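Local structure of receptor-type adenylate cyclase gresag 4.3 (Trypanosoma brucei, 1FX4) at residues T18-S23 with N130-R135; A39-L44 with D62-A67; L77-Q82 with L216-G221. The protein catalyses the magnesium-dependent conversion of ATP to cyclic AMP and diphosphate through this class III cyclase domain, and could act as a receptor for an unknown ligand. All blocks are in the same frame, centred on the assembly; numbering follows the deposited sequence.

Contact 1 of 3, residues T18-S23 with N130-R135; sequences TDIESS and NGLRVR. With MG (magnesium ion), chain B.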
ATOM      1  N   THR A  18       4.397   7.586   7.690  1.00 16.86           N
ATOM      2  CA  THR A  18       3.835   7.068   8.929  1.00 16.99           C
ATOM      3  C   THR A  18       3.244   5.705   8.693  1.00 17.75           C
ATOM      4  O   THR A  18       2.903   5.365   7.566  1.00 18.70           O
ATOM      5  CB  THR A  18       2.674   7.932   9.452  1.00 17.75           C
ATOM      6  OG1 THR A  18       1.506   7.735   8.636  1.00 19.07           O
ATOM      7  CG2 THR A  18       3.051   9.418   9.451  1.00 18.88           C
ATOM      8  N   ASP A  19       3.131   4.926   9.759  1.00 17.49           N
ATOM      9  CA  ASP A  19       2.468   3.649   9.658  1.00 18.72           C
ATOM     10  C   ASP A  19       2.021   3.259  11.048  1.00 18.76           C
ATOM     11  O   ASP A  19       2.624   3.686  12.037  1.00 19.05           O
ATOM     12  CB  ASP A  19       3.370   2.578   9.057  1.00 20.88           C
ATOM     13  CG  ASP A  19       2.573   1.511   8.316  1.00 22.30           C
ATOM     14  OD1 ASP A  19       1.337   1.482   8.457  1.00 23.94           O
ATOM     15  OD2 ASP A  19       3.175   0.716   7.574  1.00 25.17           O
ATOM     16  N   ILE A  20       0.949   2.480  11.124  1.00 18.22           N
ATOM     17  CA  ILE A  20       0.449   2.035  12.407  1.00 18.18           C
ATOM     18  C   ILE A  20       1.223   0.782  12.784  1.00 19.65           C
ATOM     19  O   ILE A  20       1.251  -0.198  12.024  1.00 17.08           O
ATOM     20  CB  ILE A  20      -1.044   1.712  12.355  1.00 18.31           C
ATOM     21  CG1 ILE A  20      -1.846   2.984  12.045  1.00 19.28           C
ATOM     22  CG2 ILE A  20      -1.502   1.144  13.699  1.00 17.60           C
ATOM     23  CD1 ILE A  20      -3.335   2.725  11.991  1.00 19.65           C
ATOM     24  N   GLU A  21       1.865   0.823  13.941  1.00 19.70           N
ATOM     25  CA  GLU A  21       2.623  -0.329  14.372  1.00 21.80           C
ATOM     26  C   GLU A  21       1.694  -1.499  14.648  1.00 20.78           C
ATOM     27  O   GLU A  21       0.625  -1.335  15.244  1.00 19.09           O
ATOM     28  CB  GLU A  21       3.436  -0.022  15.624  1.00 24.62           C
ATOM     29  CG  GLU A  21       4.346  -1.181  15.984  1.00 30.01           C
ATOM     30  CD  GLU A  21       5.171  -0.929  17.209  1.00 33.04           C
ATOM     31  OE1 GLU A  21       6.399  -0.767  17.059  1.00 36.09           O
ATOM     32  OE2 GLU A  21       4.601  -0.897  18.319  1.00 36.22           O
ATOM     33  N   SER A  22       2.082  -2.669  14.146  1.00 21.15           N
ATOM     34  CA  SER A  22       1.315  -3.900  14.358  1.00 21.53           C
ATOM     35  C   SER A  22      -0.129  -3.828  13.916  1.00 21.54           C
ATOM     36  O   SER A  22      -0.973  -4.513  14.492  1.00 21.05           O
ATOM     37  CB  SER A  22       1.321  -4.269  15.842  1.00 21.48           C
ATOM     38  OG  SER A  22       2.605  -4.650  16.242  1.00 23.02           O
ATOM     39  N   SER A  23      -0.432  -3.040  12.890  1.00 21.57           N
ATOM     40  CA  SER A  23      -1.826  -2.945  12.475  1.00 22.49           C
ATOM     41  C   SER A  23      -2.388  -4.279  11.989  1.00 22.55           C
ATOM     42  O   SER A  23      -3.546  -4.591  12.228  1.00 21.68           O
ATOM     43  CB  SER A  23      -2.039  -1.856  11.427  1.00 23.74           C
ATOM     44  OG  SER A  23      -1.357  -2.131  10.225  1.00 25.70           O
ATOM     45  N   ASN A 130      -1.359   5.267  24.789  1.00 21.06           N
ATOM     46  CA  ASN A 130      -2.802   5.168  24.705  1.00 20.80           C
ATOM     47  C   ASN A 130      -3.254   5.096  23.247  1.00 20.97           C
ATOM     48  O   ASN A 130      -3.026   6.024  22.476  1.00 22.09           O
ATOM     49  CB  ASN A 130      -3.455   6.390  25.368  1.00 21.51           C
ATOM     50  CG  ASN A 130      -4.957   6.408  25.206  1.00 21.26           C
ATOM     51  OD1 ASN A 130      -5.627   5.385  25.355  1.00 22.69           O
ATOM     52  ND2 ASN A 130      -5.499   7.573  24.886  1.00 21.77           N
ATOM     53  N   GLY A 131      -3.878   3.984  22.876  1.00 20.89           N
ATOM     54  CA  GLY A 131      -4.392   3.825  21.520  1.00 21.13           C
ATOM     55  C   GLY A 131      -3.411   3.365  20.462  1.00 20.50           C
ATOM     56  O   GLY A 131      -2.392   2.762  20.766  1.00 21.34           O
ATOM     57  N   LEU A 132      -3.740   3.642  19.204  1.00 19.74           N
ATOM     58  CA  LEU A 132      -2.885   3.258  18.084  1.00 18.93           C
ATOM     59  C   LEU A 132      -1.497   3.880  18.169  1.00 19.16           C
ATOM     60  O   LEU A 132      -1.350   5.066  18.491  1.00 19.43           O
ATOM     61  CB  LEU A 132      -3.544   3.641  16.752  1.00 17.72           C
ATOM     62  CG  LEU A 132      -4.807   2.867  16.379  1.00 17.13           C
ATOM     63  CD1 LEU A 132      -5.389   3.423  15.061  1.00 17.16           C
ATOM     64  CD2 LEU A 132      -4.466   1.376  16.244  1.00 18.21           C
ATOM     65  N   ARG A 133      -0.471   3.072  17.916  1.00 18.29           N
ATOM     66  CA  ARG A 133       0.902   3.566  17.947  1.00 18.60           C
ATOM     67  C   ARG A 133       1.398   3.778  16.525  1.00 19.25           C
ATOM     68  O   ARG A 133       1.493   2.826  15.733  1.00 20.06           O
ATOM     69  CB  ARG A 133       1.825   2.606  18.690  1.00 18.24           C
ATOM     70  CG  ARG A 133       1.463   2.435  20.150  1.00 18.05           C
ATOM     71  CD  ARG A 133       2.447   1.485  20.811  1.00 18.07           C
ATOM     72  NE  ARG A 133       2.016   1.104  22.152  1.00 17.64           N
ATOM     73  CZ  ARG A 133       2.758   0.390  22.993  1.00 18.05           C
ATOM     74  NH1 ARG A 133       3.970  -0.018  22.629  1.00 17.58           N
ATOM     75  NH2 ARG A 133       2.271   0.051  24.182  1.00 17.05           N
ATOM     76  N   VAL A 134       1.744   5.022  16.220  1.00 18.08           N
ATOM     77  CA  VAL A 134       2.197   5.398  14.891  1.00 18.11           C
ATOM     78  C   VAL A 134       3.698   5.618  14.839  1.00 18.80           C
ATOM     79  O   VAL A 134       4.253   6.326  15.669  1.00 19.70           O
ATOM     80  CB  VAL A 134       1.454   6.697  14.416  1.00 18.29           C
ATOM     81  CG1 VAL A 134       1.856   7.073  12.993  1.00 17.89           C
ATOM     82  CG2 VAL A 134      -0.052   6.474  14.476  1.00 17.57           C
ATOM     83  N   ARG A 135       4.368   4.965  13.897  1.00 19.73           N
ATOM     84  CA  ARG A 135       5.799   5.161  13.727  1.00 20.12           C
ATOM     85  C   ARG A 135       5.925   6.241  12.673  1.00 19.20           C
ATOM     86  O   ARG A 135       5.134   6.296  11.725  1.00 18.54           O
ATOM     87  CB  ARG A 135       6.508   3.878  13.285  1.00 23.16           C
ATOM     88  CG  ARG A 135       6.162   3.405  11.919  1.00 25.40           C
ATOM     89  CD  ARG A 135       7.037   2.198  11.530  1.00 30.26           C
ATOM     90  NE  ARG A 135       6.631   0.996  12.221  1.00 33.22           N
ATOM     91  CZ  ARG A 135       6.045  -0.041  11.631  1.00 36.33           C
ATOM     92  NH1 ARG A 135       5.798  -0.033  10.322  1.00 36.30           N
ATOM     93  NH2 ARG A 135       5.699  -1.086  12.356  1.00 37.10           N
TER
HETATM   94 MG    MG B2001       0.535  -0.380   7.389  1.00 22.90          MG
HETATM   95  O   HOH W   1       5.807   0.593   7.706  1.00 59.56           O
HETATM   96  O   HOH W   2       2.471  -1.787   6.869  1.00 37.41           O
HETATM   97  O   HOH W   3       1.321  -1.035   9.619  1.00 43.97           O
HETATM   98  O   HOH W   4       5.799   0.934  20.474  1.00 30.82           O
HETATM   99  O   HOH W   5       4.310  -3.198  12.622  1.00 34.26           O
HETATM  100  O   HOH W   6       0.817   0.307   5.006  1.00 36.44           O
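The Asp19 and Arg135 side chains leave the same face of the sheet and run next to each other. The two residues form an antiparallel hydrogen-bonded pair. Arg135 N donates to Asp19 O at 2.9 Å, and Asp19 N donates back to Arg135 O at 3.1 Å. The Arg135 side chain leaves with CG between its own N and carbonyl carbon (chi1 67°) and bends again at chi3. This brings the guanidinium back alongside Asp19 and Glu21. Its plane stands 77° from the Asp19 carboxylate, and NH1 is 3.9 Å from Asp19 OD2, a long salt bridge. Water 1 lies between the two groups: it accepts a weak bond from NH1 and probably donates to OD2. NH2 sits beside CA and CG of Glu21, and water 5 links it to Ser22 N. Ile20 and Val134 form a non-hydrogen-bonded pair whose side chains lie on the opposite face, and Ile20 CD1 meets Leu132 CD1 at 3.8 Å. His41 of helix 34-51 packs against this apolar side. Beyond the pair, Glu21 N donates to Arg133 O at 2.7 Å in a nearly straight bond. The Glu21 and Arg133 side chains run alongside each other. Water 4 accepts from Arg133 NH1 in the guanidinium plane and probably donates to Glu21 OE2. Arg133 also has Glu103, Tyr125 and Thr117 as partners, while Glu21 OE1 accepts from Gly173 N. Asp19 OD1 binds magnesium at 2.3 Å, with Asp62 OD1 as the other protein ligand. Asp19 OD2 accepts from metal-bound water 2, so the carboxylate holds the ion both directly and through water. A metal-binding aspartate at the end of a central strand, sharing the ion with a second aspartate, is the magnesium site of class III adenylyl cyclases.

Contact 2 of 3, residues A39-L44 with D62-A67; sequences ATHHRL and DSFMIA. With MG (magnesium ion), chain B.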
ATOM      1  N   ALA A  39     -10.132   4.807  11.130  1.00 19.77           N
ATOM      2  CA  ALA A  39     -10.846   5.938  10.551  1.00 20.22           C
ATOM      3  C   ALA A  39     -10.511   7.179  11.385  1.00 19.81           C
ATOM      4  O   ALA A  39     -10.309   8.255  10.841  1.00 20.65           O
ATOM      5  CB  ALA A  39     -12.354   5.678  10.558  1.00 20.87           C
ATOM      6  N   THR A  40     -10.428   7.006  12.703  1.00 19.88           N
ATOM      7  CA  THR A  40     -10.094   8.109  13.609  1.00 20.02           C
ATOM      8  C   THR A  40      -8.659   8.552  13.310  1.00 19.77           C
ATOM      9  O   THR A  40      -8.372   9.745  13.189  1.00 18.38           O
ATOM     10  CB  THR A  40     -10.239   7.662  15.081  1.00 19.99           C
ATOM     11  OG1 THR A  40     -11.612   7.325  15.330  1.00 22.22           O
ATOM     12  CG2 THR A  40      -9.812   8.756  16.041  1.00 19.69           C
ATOM     13  N   HIS A  41      -7.775   7.568  13.151  1.00 18.89           N
ATOM     14  CA  HIS A  41      -6.368   7.799  12.835  1.00 18.81           C
ATOM     15  C   HIS A  41      -6.271   8.678  11.587  1.00 19.06           C
ATOM     16  O   HIS A  41      -5.559   9.695  11.598  1.00 18.24           O
ATOM     17  CB  HIS A  41      -5.687   6.422  12.641  1.00 17.60           C
ATOM     18  CG  HIS A  41      -4.415   6.448  11.849  1.00 16.30           C
ATOM     19  ND1 HIS A  41      -4.395   6.429  10.472  1.00 16.49           N
ATOM     20  CD2 HIS A  41      -3.122   6.340  12.244  1.00 16.34           C
ATOM     21  CE1 HIS A  41      -3.148   6.307  10.052  1.00 15.05           C
ATOM     22  NE2 HIS A  41      -2.356   6.249  11.108  1.00 16.39           N
ATOM     23  N   HIS A  42      -7.016   8.324  10.534  1.00 18.13           N
ATOM     24  CA  HIS A  42      -6.976   9.124   9.297  1.00 19.29           C
ATOM     25  C   HIS A  42      -7.485  10.550   9.509  1.00 19.34           C
ATOM     26  O   HIS A  42      -6.935  11.506   8.966  1.00 18.13           O
ATOM     27  CB  HIS A  42      -7.784   8.474   8.183  1.00 20.39           C
ATOM     28  CG  HIS A  42      -7.071   7.342   7.509  1.00 22.72           C
ATOM     29  ND1 HIS A  42      -6.183   6.527   8.173  1.00 23.44           N
ATOM     30  CD2 HIS A  42      -7.091   6.911   6.226  1.00 24.88           C
ATOM     31  CE1 HIS A  42      -5.684   5.641   7.330  1.00 24.69           C
ATOM     32  NE2 HIS A  42      -6.218   5.852   6.139  1.00 25.35           N
ATOM     33  N   ARG A  43      -8.558  10.683  10.277  1.00 20.12           N
ATOM     34  CA  ARG A  43      -9.110  12.016  10.533  1.00 20.46           C
ATOM     35  C   ARG A  43      -8.126  12.882  11.312  1.00 20.26           C
ATOM     36  O   ARG A  43      -7.953  14.055  11.002  1.00 20.16           O
ATOM     37  CB  ARG A  43     -10.432  11.934  11.301  1.00 21.39           C
ATOM     38  CG  ARG A  43     -11.640  11.695  10.453  1.00 22.80           C
ATOM     39  CD  ARG A  43     -12.916  12.046  11.226  1.00 23.60           C
ATOM     40  NE  ARG A  43     -12.874  11.570  12.609  1.00 25.35           N
ATOM     41  CZ  ARG A  43     -13.142  10.323  12.996  1.00 25.01           C
ATOM     42  NH1 ARG A  43     -13.493   9.400  12.110  1.00 24.82           N
ATOM     43  NH2 ARG A  43     -13.027   9.999  14.277  1.00 24.62           N
ATOM     44  N   LEU A  44      -7.490  12.312  12.335  1.00 19.94           N
ATOM     45  CA  LEU A  44      -6.529  13.062  13.141  1.00 19.81           C
ATOM     46  C   LEU A  44      -5.365  13.513  12.285  1.00 20.29           C
ATOM     47  O   LEU A  44      -4.975  14.687  12.312  1.00 18.73           O
ATOM     48  CB  LEU A  44      -5.991  12.231  14.308  1.00 20.75           C
ATOM     49  CG  LEU A  44      -6.982  11.754  15.368  1.00 22.51           C
ATOM     50  CD1 LEU A  44      -6.231  10.907  16.389  1.00 23.66           C
ATOM     51  CD2 LEU A  44      -7.635  12.965  16.049  1.00 22.43           C
ATOM     52  N   ASP A  62      -2.782   1.805   6.102  1.00 27.34           N
ATOM     53  CA  ASP A  62      -2.892   2.835   7.124  1.00 27.61           C
ATOM     54  C   ASP A  62      -1.645   3.697   7.170  1.00 25.82           C
ATOM     55  O   ASP A  62      -1.378   4.377   8.162  1.00 26.94           O
ATOM     56  CB  ASP A  62      -3.197   2.230   8.488  1.00 30.22           C
ATOM     57  CG  ASP A  62      -2.524   0.903   8.700  1.00 32.74           C
ATOM     58  OD1 ASP A  62      -1.354   0.744   8.297  1.00 36.21           O
ATOM     59  OD2 ASP A  62      -3.175   0.010   9.276  1.00 35.88           O
ATOM     60  N   SER A  63      -0.872   3.647   6.093  1.00 23.66           N
ATOM     61  CA  SER A  63       0.350   4.423   5.990  1.00 23.15           C
ATOM     62  C   SER A  63       0.106   5.747   5.273  1.00 22.12           C
ATOM     63  O   SER A  63      -0.634   5.797   4.286  1.00 23.88           O
ATOM     64  CB  SER A  63       1.408   3.632   5.229  1.00 23.93           C
ATOM     65  OG  SER A  63       2.542   4.434   4.974  1.00 26.19           O
ATOM     66  N   PHE A  64       0.709   6.820   5.777  1.00 19.96           N
ATOM     67  CA  PHE A  64       0.577   8.130   5.140  1.00 18.12           C
ATOM     68  C   PHE A  64       1.926   8.564   4.598  1.00 17.93           C
ATOM     69  O   PHE A  64       2.975   8.260   5.176  1.00 17.20           O
ATOM     70  CB  PHE A  64       0.126   9.213   6.142  1.00 18.53           C
ATOM     71  CG  PHE A  64      -1.356   9.386   6.229  1.00 18.90           C
ATOM     72  CD1 PHE A  64      -2.105   8.595   7.093  1.00 18.47           C
ATOM     73  CD2 PHE A  64      -2.002  10.353   5.464  1.00 19.31           C
ATOM     74  CE1 PHE A  64      -3.490   8.765   7.199  1.00 19.86           C
ATOM     75  CE2 PHE A  64      -3.390  10.533   5.564  1.00 19.84           C
ATOM     76  CZ  PHE A  64      -4.130   9.739   6.430  1.00 19.56           C
ATOM     77  N   MET A  65       1.892   9.243   3.460  1.00 17.10           N
ATOM     78  CA  MET A  65       3.091   9.830   2.894  1.00 17.87           C
ATOM     79  C   MET A  65       2.705  11.304   2.823  1.00 18.08           C
ATOM     80  O   MET A  65       1.710  11.670   2.178  1.00 18.59           O
ATOM     81  CB  MET A  65       3.374   9.312   1.497  1.00 18.79           C
ATOM     82  CG  MET A  65       4.638   9.928   0.914  1.00 20.60           C
ATOM     83  SD  MET A  65       4.968   9.330  -0.741  1.00 23.13           S
ATOM     84  CE  MET A  65       6.334  10.423  -1.212  1.00 19.78           C
ATOM     85  N   ILE A  66       3.464  12.131   3.525  1.00 18.27           N
ATOM     86  CA  ILE A  66       3.179  13.559   3.597  1.00 18.87           C
ATOM     87  C   ILE A  66       4.398  14.353   3.150  1.00 19.75           C
ATOM     88  O   ILE A  66       5.534  13.978   3.452  1.00 19.50           O
ATOM     89  CB  ILE A  66       2.804  13.932   5.062  1.00 18.82           C
ATOM     90  CG1 ILE A  66       1.587  13.112   5.516  1.00 17.94           C
ATOM     91  CG2 ILE A  66       2.492  15.415   5.182  1.00 19.59           C
ATOM     92  CD1 ILE A  66       1.360  13.116   7.020  1.00 18.46           C
ATOM     93  N   ALA A  67       4.159  15.426   2.396  1.00 19.99           N
ATOM     94  CA  ALA A  67       5.241  16.280   1.924  1.00 21.16           C
ATOM     95  C   ALA A  67       5.035  17.664   2.519  1.00 22.07           C
ATOM     96  O   ALA A  67       3.902  18.078   2.747  1.00 22.36           O
ATOM     97  CB  ALA A  67       5.238  16.360   0.396  1.00 20.91           C
TER
HETATM   98 MG    MG B2001       0.535  -0.380   7.389  1.00 22.90          MG
HETATM   99  O   HOH W   7       0.075   5.783   9.848  1.00 19.07           O
HETATM  100  O   HOH W   3       1.321  -1.035   9.619  1.00 43.97           O
HETATM  101  O   HOH W   2       2.471  -1.787   6.869  1.00 37.41           O
HETATM  102  O   HOH W   6       0.817   0.307   5.006  1.00 36.44           O
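His41 has CG anti to its backbone N (chi1 159°), which swings the ring off helix 34-51 toward Asp62 and Phe64. In His42 the ring lies beside the backbone N instead (chi1 -79°). These two settings turn the neighbouring imidazoles to each other, and their ND1 atoms share a hydrogen bond of 2.9 Å. Phe64 reaches both rings with its edge. Its CE1 stands over one face of His42, 3.6 Å from His42 ND1, in an edge-to-face pair with planes at 69°. Toward His41 the fit is oblique, and His41 CE1 lies near the plane of the phenyl ring, 3.8 Å from Phe64 CE1. The three rings form an aromatic cluster between helix 34-51 and strand 63-68, where the helix packs on the central sheet of the cyclase domain. Ile45 and Arg46 of the same helix also touch Phe64. The polar side of the contact is at Asp62. His41 CE1 comes within 3.2 Å of Asp62 O. Water 7 donates to that oxygen at 2.6 Å and is also hydrogen-bonded to His41 NE2. Asp62 CA sits at the edge of the His42 ring, near its plane. The Asp62 carboxylate turns away from the histidines. Its OD1 binds magnesium at 2.4 Å, and waters 2, 3 and 6 are further ligands of the ion.

Contact 3 of 3, residues L77-Q82 with L216-G221; sequences LAQELQ and LNAVPG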
ATOM      1  N   LEU A  77       4.206  18.739  12.922  1.00 20.50           N
ATOM      2  CA  LEU A  77       3.130  17.816  12.615  1.00 20.20           C
ATOM      3  C   LEU A  77       3.394  16.464  13.294  1.00 19.68           C
ATOM      4  O   LEU A  77       2.507  15.915  13.937  1.00 19.90           O
ATOM      5  CB  LEU A  77       2.966  17.635  11.104  1.00 19.14           C
ATOM      6  CG  LEU A  77       1.801  16.742  10.628  1.00 19.18           C
ATOM      7  CD1 LEU A  77       1.422  17.071   9.184  1.00 19.45           C
ATOM      8  CD2 LEU A  77       2.172  15.257  10.745  1.00 19.96           C
ATOM      9  N   ALA A  78       4.610  15.951  13.153  1.00 20.04           N
ATOM     10  CA  ALA A  78       4.965  14.660  13.748  1.00 20.59           C
ATOM     11  C   ALA A  78       4.840  14.676  15.274  1.00 21.48           C
ATOM     12  O   ALA A  78       4.364  13.717  15.882  1.00 19.91           O
ATOM     13  CB  ALA A  78       6.370  14.260  13.336  1.00 20.14           C
ATOM     14  N   GLN A  79       5.270  15.772  15.891  1.00 21.97           N
ATOM     15  CA  GLN A  79       5.193  15.888  17.334  1.00 23.20           C
ATOM     16  C   GLN A  79       3.745  15.952  17.781  1.00 22.94           C
ATOM     17  O   GLN A  79       3.347  15.273  18.723  1.00 22.34           O
ATOM     18  CB  GLN A  79       5.956  17.124  17.811  1.00 24.84           C
ATOM     19  CG  GLN A  79       5.797  17.387  19.294  1.00 28.63           C
ATOM     20  CD  GLN A  79       6.897  18.273  19.815  1.00 30.84           C
ATOM     21  OE1 GLN A  79       6.645  19.392  20.270  1.00 34.23           O
ATOM     22  NE2 GLN A  79       8.133  17.791  19.732  1.00 30.40           N
ATOM     23  N   GLU A  80       2.944  16.750  17.084  1.00 23.28           N
ATOM     24  CA  GLU A  80       1.543  16.880  17.442  1.00 24.27           C
ATOM     25  C   GLU A  80       0.804  15.576  17.165  1.00 22.04           C
ATOM     26  O   GLU A  80      -0.146  15.234  17.863  1.00 20.51           O
ATOM     27  CB  GLU A  80       0.888  18.040  16.695  1.00 27.58           C
ATOM     28  CG  GLU A  80      -0.316  18.602  17.426  1.00 34.35           C
ATOM     29  CD  GLU A  80       0.012  19.023  18.864  1.00 37.05           C
ATOM     30  OE1 GLU A  80      -0.861  18.834  19.743  1.00 39.18           O
ATOM     31  OE2 GLU A  80       1.139  19.529  19.114  1.00 38.98           O
ATOM     32  N   LEU A  81       1.262  14.837  16.161  1.00 20.77           N
ATOM     33  CA  LEU A  81       0.636  13.557  15.860  1.00 19.44           C
ATOM     34  C   LEU A  81       0.742  12.663  17.099  1.00 18.31           C
ATOM     35  O   LEU A  81      -0.261  12.166  17.582  1.00 17.53           O
ATOM     36  CB  LEU A  81       1.304  12.905  14.643  1.00 19.83           C
ATOM     37  CG  LEU A  81       0.665  11.619  14.091  1.00 19.45           C
ATOM     38  CD1 LEU A  81       1.199  11.379  12.686  1.00 18.76           C
ATOM     39  CD2 LEU A  81       0.953  10.416  14.969  1.00 21.14           C
ATOM     40  N   GLN A  82       1.951  12.469  17.624  1.00 18.31           N
ATOM     41  CA  GLN A  82       2.126  11.612  18.796  1.00 18.37           C
ATOM     42  C   GLN A  82       1.295  12.077  20.001  1.00 19.66           C
ATOM     43  O   GLN A  82       0.641  11.253  20.679  1.00 18.05           O
ATOM     44  CB  GLN A  82       3.596  11.516  19.174  1.00 18.86           C
ATOM     45  CG  GLN A  82       4.467  10.918  18.068  1.00 17.76           C
ATOM     46  CD  GLN A  82       4.093   9.481  17.773  1.00 18.34           C
ATOM     47  OE1 GLN A  82       3.432   8.828  18.581  1.00 17.36           O
ATOM     48  NE2 GLN A  82       4.517   8.977  16.613  1.00 17.14           N
ATOM     49  N   LEU A 216      12.844  12.485  17.954  1.00 22.12           N
ATOM     50  CA  LEU A 216      12.094  13.645  18.412  1.00 21.72           C
ATOM     51  C   LEU A 216      11.266  13.131  19.587  1.00 21.35           C
ATOM     52  O   LEU A 216      10.382  12.282  19.415  1.00 20.68           O
ATOM     53  CB  LEU A 216      11.167  14.157  17.303  1.00 22.71           C
ATOM     54  CG  LEU A 216      10.219  15.306  17.667  1.00 24.11           C
ATOM     55  CD1 LEU A 216      11.027  16.558  17.999  1.00 23.61           C
ATOM     56  CD2 LEU A 216       9.248  15.580  16.516  1.00 24.43           C
ATOM     57  N   ASN A 217      11.569  13.638  20.779  1.00 21.46           N
ATOM     58  CA  ASN A 217      10.865  13.221  21.992  1.00 21.86           C
ATOM     59  C   ASN A 217       9.525  13.936  22.141  1.00 22.07           C
ATOM     60  O   ASN A 217       9.338  14.750  23.047  1.00 20.56           O
ATOM     61  CB  ASN A 217      11.753  13.477  23.203  1.00 23.20           C
ATOM     62  CG  ASN A 217      13.068  12.750  23.107  1.00 24.26           C
ATOM     63  OD1 ASN A 217      14.133  13.296  23.450  1.00 26.27           O
ATOM     64  ND2 ASN A 217      13.011  11.505  22.645  1.00 22.85           N
ATOM     65  N   ALA A 218       8.591  13.591  21.261  1.00 21.45           N
ATOM     66  CA  ALA A 218       7.261  14.192  21.236  1.00 22.33           C
ATOM     67  C   ALA A 218       6.467  13.962  22.510  1.00 22.77           C
ATOM     68  O   ALA A 218       5.699  14.823  22.924  1.00 22.48           O
ATOM     69  CB  ALA A 218       6.486  13.699  20.034  1.00 22.06           C
ATOM     70  N   VAL A 219       6.635  12.790  23.115  1.00 22.43           N
ATOM     71  CA  VAL A 219       5.956  12.454  24.365  1.00 22.13           C
ATOM     72  C   VAL A 219       7.110  12.070  25.292  1.00 22.93           C
ATOM     73  O   VAL A 219       7.517  10.906  25.355  1.00 22.20           O
ATOM     74  CB  VAL A 219       4.992  11.251  24.173  1.00 22.61           C
ATOM     75  CG1 VAL A 219       4.306  10.882  25.501  1.00 22.55           C
ATOM     76  CG2 VAL A 219       3.931  11.587  23.113  1.00 20.97           C
ATOM     77  N   PRO A 220       7.692  13.076  25.994  1.00 22.58           N
ATOM     78  CA  PRO A 220       8.817  12.799  26.904  1.00 22.56           C
ATOM     79  C   PRO A 220       8.548  11.668  27.882  1.00 22.80           C
ATOM     80  O   PRO A 220       7.456  11.562  28.441  1.00 23.67           O
ATOM     81  CB  PRO A 220       8.990  14.141  27.637  1.00 23.52           C
ATOM     82  CG  PRO A 220       8.548  15.140  26.618  1.00 23.23           C
ATOM     83  CD  PRO A 220       7.297  14.486  26.052  1.00 22.59           C
ATOM     84  N   GLY A 221       9.534  10.781  28.032  1.00 21.79           N
ATOM     85  CA  GLY A 221       9.388   9.675  28.956  1.00 20.92           C
ATOM     86  C   GLY A 221       9.239   8.329  28.279  1.00 21.28           C
ATOM     87  O   GLY A 221       9.404   7.293  28.929  1.00 20.83           O
TER
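Ala218 CB packs onto helix 71-87 in the angle between Gln79 and Gln82. It lies 3.7 Å from Gln79 CA and also 3.7 Å from Gln82 CB. The small methyl lets the two backbones come close, with Gln79 CA and Ala218 CA 4.7 Å apart. This is the tight centre of the contact. Gln79 extends along one side of it. With CG anti to the backbone N (chi1 174°), its CG passes 3.8 Å from Ala218 CB. The side chain then crosses Leu216 at about a right angle, and Gln79 NE2 rests 3.6 Å from Leu216 CD1. The other branch of Leu216, CD2, reaches the aliphatic start of Gln79, 3.9 Å from its CB. The fit is looser at the margins. Ala78 CB is 4.5 Å from Leu216 CD2, and Val219 CG2 touches Gln82 CB at 4.0 Å. Further on, the loop leaves the helix, and Pro220 and Gly221 lie at the surface of the assembly. No hydrogen bond joins the two segments. A bend at chi2 (-64°) carries the Gln82 amide off from Ala218. There NE2 donates to Val134 O, and OE1 accepts from Arg222 NH1. The contact thus sets the chain leaving strand 211-216 against one side of helix 71-87. Val176 of strand 176-179 touches Ala78, Gln82 and Leu216, while Leu77 and Leu81 pack on Leu48 of helix 34-51.

From the N terminus, strand 13-20 supplies the first half of contact 1, whose loop closes only at 130-135. Contact 2 opens and closes inside that loop, tying helix 34-51 to strand 63-68. Contact 3 starts after contact 2 has closed, so these two are in series. It begins on helix 71-87, still within the loop of contact 1, but ends at 216-221, so contacts 1 and 3 cross. Contacts 1 and 2 meet at the magnesium ion through Asp19 on strand 13-20 and Asp62 just before the neighbouring strand 63-68. Leu81 packs on Thr18 and Val134, joining contacts 1 and 3. Together they connect the metal site, the central sheet and the helices packed on it.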